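Putative methylthioribose-1-phosphate isomerase (Archaeoglobus fulgidus, PDB 1T5O) probably catalyses the interconversion of 5-methylthioribose 1-phosphate and 5-methylthioribulose 1-phosphate, an isomerisation associated with methionine biosynthesis. Local coordinates at residues Ser5-Asp10 / Leu24-Cys29. Sequence-based numbering, arbitrary orientation.
Sequences SIFWDD and LEVIEC
The Phe-7 ring meets Val-26 through its far end, with CZ 4.3 Å from Val-26 CG1. The methyl approaches the ring obliquely, and the Phe-7 side chain also touches Lys-13 of the middle strand. The other flat group in the contact is the carboxylate of Glu-28, which turns its OE2 toward the backbone carbonyl of Asp-10. Phe-7, Val-26 and Glu-28 lie on the outer strands, 6-8 and 26-29, of a three-stranded antiparallel sheet with sequential strand order; Asp-10 follows in the turn after the first. Strand 12-15 runs between them, so no backbone hydrogen bond links the outer strands directly. Each bonds to the middle strand instead: Phe-7 pairs with Lys-13, and Ile-27 with Leu-14. The nearest CA atoms of the two segments, those of Asp-10 and Glu-28, are still 9.6 Å apart. The contact rests on the ends of the Phe-7, Val-26 and Glu-28 side chains, and at Asp-10 it is the backbone O that is approached. Only 98 Å² is buried, summed over both sides. This is surface packing away from the predicted substrate site.

Val-26 starts its side chain toward the other segment and also touches Leu-3. Ile-6 and Trp-8 turn instead to helices: both pack on Tyr-56 of helix 47-61, and Trp-8 also touches Leu-119 of helix 111-141. Lys-13 also touches Glu-28, and its NZ is hydrogen-bonded to Asp-9 O.

In Glu-28, CG stands anti to the backbone N (chi1 161°). The chain then bends at chi2 (85°), and the carboxylate ends near the turn after strand 6-8. There Glu-28 OE2 lies 3.6 Å from Asp-10 O; both are acceptors, and no hydrogen bond joins them.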
loop_
_atom_site.group_PDB
_atom_site.type_symbol
_atom_site.label_atom_id
_atom_site.label_comp_id
_atom_site.label_asym_id
_atom_site.label_seq_id
_atom_site.Cartn_x
_atom_site.Cartn_y
_atom_site.Cartn_z
ATOM N N SER A 5 -19.874 -12.694 14.521
ATOM C CA SER A 5 -20.004 -12.116 13.176
ATOM C C SER A 5 -21.212 -12.643 12.399
ATOM O O SER A 5 -21.692 -12.002 11.468
ATOM C CB SER A 5 -18.730 -12.379 12.371
ATOM O OG SER A 5 -18.666 -13.750 12.099
ATOM N N ILE A 6 -21.680 -13.828 12.779
ATOM C CA ILE A 6 -22.839 -14.449 12.148
ATOM C C ILE A 6 -23.406 -15.396 13.206
ATOM O O ILE A 6 -22.652 -16.135 13.860
ATOM C CB ILE A 6 -22.443 -15.222 10.860
ATOM C CG1 ILE A 6 -23.668 -15.925 10.277
ATOM C CG2 ILE A 6 -21.348 -16.257 11.157
ATOM C CD1 ILE A 6 -23.378 -16.597 8.952
ATOM N N PHE A 7 -24.725 -15.348 13.403
ATOM C CA PHE A 7 -25.361 -16.184 14.415
ATOM C C PHE A 7 -26.867 -16.396 14.182
ATOM O O PHE A 7 -27.456 -15.854 13.249
ATOM C CB PHE A 7 -25.140 -15.550 15.793
ATOM C CG PHE A 7 -25.550 -14.101 15.855
ATOM C CD1 PHE A 7 -24.742 -13.111 15.293
ATOM C CD2 PHE A 7 -26.757 -13.729 16.435
ATOM C CE1 PHE A 7 -25.128 -11.777 15.306
ATOM C CE2 PHE A 7 -27.155 -12.398 16.454
ATOM C CZ PHE A 7 -26.338 -11.419 15.890
ATOM N N TRP A 8 -27.481 -17.199 15.041
ATOM C CA TRP A 8 -28.911 -17.456 14.932
ATOM C C TRP A 8 -29.618 -16.871 16.144
ATOM O O TRP A 8 -29.265 -17.155 17.286
ATOM C CB TRP A 8 -29.196 -18.952 14.853
ATOM C CG TRP A 8 -30.606 -19.239 14.423
ATOM C CD1 TRP A 8 -31.729 -19.301 15.220
ATOM C CD2 TRP A 8 -31.052 -19.469 13.082
ATOM N NE1 TRP A 8 -32.841 -19.558 14.445
ATOM C CE2 TRP A 8 -32.453 -19.667 13.130
ATOM C CE3 TRP A 8 -30.400 -19.527 11.838
ATOM C CZ2 TRP A 8 -33.213 -19.921 11.983
ATOM C CZ3 TRP A 8 -31.157 -19.778 10.697
ATOM C CH2 TRP A 8 -32.554 -19.972 10.780
ATOM N N ASP A 9 -30.603 -16.034 15.877
ATOM C CA ASP A 9 -31.380 -15.376 16.917
ATOM C C ASP A 9 -32.691 -15.088 16.215
ATOM O O ASP A 9 -32.890 -13.998 15.669
ATOM C CB ASP A 9 -30.718 -14.067 17.319
ATOM C CG ASP A 9 -30.422 -13.996 18.793
ATOM O OD1 ASP A 9 -29.729 -14.909 19.307
ATOM O OD2 ASP A 9 -30.874 -13.021 19.439
ATOM N N ASP A 10 -33.571 -16.082 16.220
ATOM C CA ASP A 10 -34.857 -15.976 15.540
ATOM C C ASP A 10 -34.552 -15.676 14.082
ATOM O O ASP A 10 -35.117 -14.762 13.485
ATOM C CB ASP A 10 -35.717 -14.860 16.139
ATOM C CG ASP A 10 -36.026 -15.085 17.608
ATOM O OD1 ASP A 10 -36.096 -16.259 18.040
ATOM O OD2 ASP A 10 -36.212 -14.079 18.330
ATOM N N LEU A 24 -21.923 -0.036 12.639
ATOM C CA LEU A 24 -22.083 -1.439 13.000
ATOM C C LEU A 24 -23.555 -1.707 12.718
ATOM O O LEU A 24 -24.431 -1.128 13.365
ATOM C CB LEU A 24 -21.784 -1.670 14.478
ATOM C CG LEU A 24 -22.138 -3.063 15.025
ATOM C CD1 LEU A 24 -21.558 -4.161 14.129
ATOM C CD2 LEU A 24 -21.605 -3.184 16.445
ATOM N N GLU A 25 -23.814 -2.555 11.729
ATOM C CA GLU A 25 -25.160 -2.902 11.326
ATOM C C GLU A 25 -25.366 -4.404 11.280
ATOM O O GLU A 25 -24.616 -5.111 10.605
ATOM C CB GLU A 25 -25.448 -2.371 9.927
ATOM C CG GLU A 25 -26.078 -1.023 9.860
ATOM C CD GLU A 25 -26.728 -0.799 8.507
ATOM O OE1 GLU A 25 -27.518 -1.673 8.083
ATOM O OE2 GLU A 25 -26.459 0.241 7.870
ATOM N N VAL A 26 -26.390 -4.890 11.979
ATOM C CA VAL A 26 -26.695 -6.310 11.955
ATOM C C VAL A 26 -27.821 -6.518 10.944
ATOM O O VAL A 26 -28.887 -5.902 11.054
ATOM C CB VAL A 26 -27.157 -6.826 13.346
ATOM C CG1 VAL A 26 -27.678 -8.264 13.227
ATOM C CG2 VAL A 26 -25.991 -6.758 14.349
ATOM N N ILE A 27 -27.587 -7.355 9.942
ATOM C CA ILE A 27 -28.635 -7.617 8.971
ATOM C C ILE A 27 -29.229 -9.009 9.167
ATOM O O ILE A 27 -28.640 -9.890 9.809
ATOM C CB ILE A 27 -28.140 -7.480 7.521
ATOM C CG1 ILE A 27 -26.939 -8.394 7.284
ATOM C CG2 ILE A 27 -27.810 -6.028 7.233
ATOM C CD1 ILE A 27 -26.321 -8.253 5.903
ATOM N N GLU A 28 -30.416 -9.182 8.610
ATOM C CA GLU A 28 -31.149 -10.431 8.700
ATOM C C GLU A 28 -31.275 -11.094 7.336
ATOM O O GLU A 28 -31.682 -10.459 6.363
ATOM C CB GLU A 28 -32.545 -10.138 9.257
ATOM C CG GLU A 28 -33.577 -11.217 9.013
ATOM C CD GLU A 28 -33.529 -12.303 10.055
ATOM O OE1 GLU A 28 -32.442 -12.896 10.239
ATOM O OE2 GLU A 28 -34.577 -12.560 10.690
ATOM N N CYS A 29 -30.889 -12.361 7.259
ATOM C CA CYS A 29 -31.039 -13.104 6.022
ATOM C C CYS A 29 -32.262 -13.965 6.270
ATOM O O CYS A 29 -32.248 -14.836 7.138
ATOM C CB CYS A 29 -29.828 -13.993 5.742
ATOM S SG CYS A 29 -28.408 -13.133 5.040
#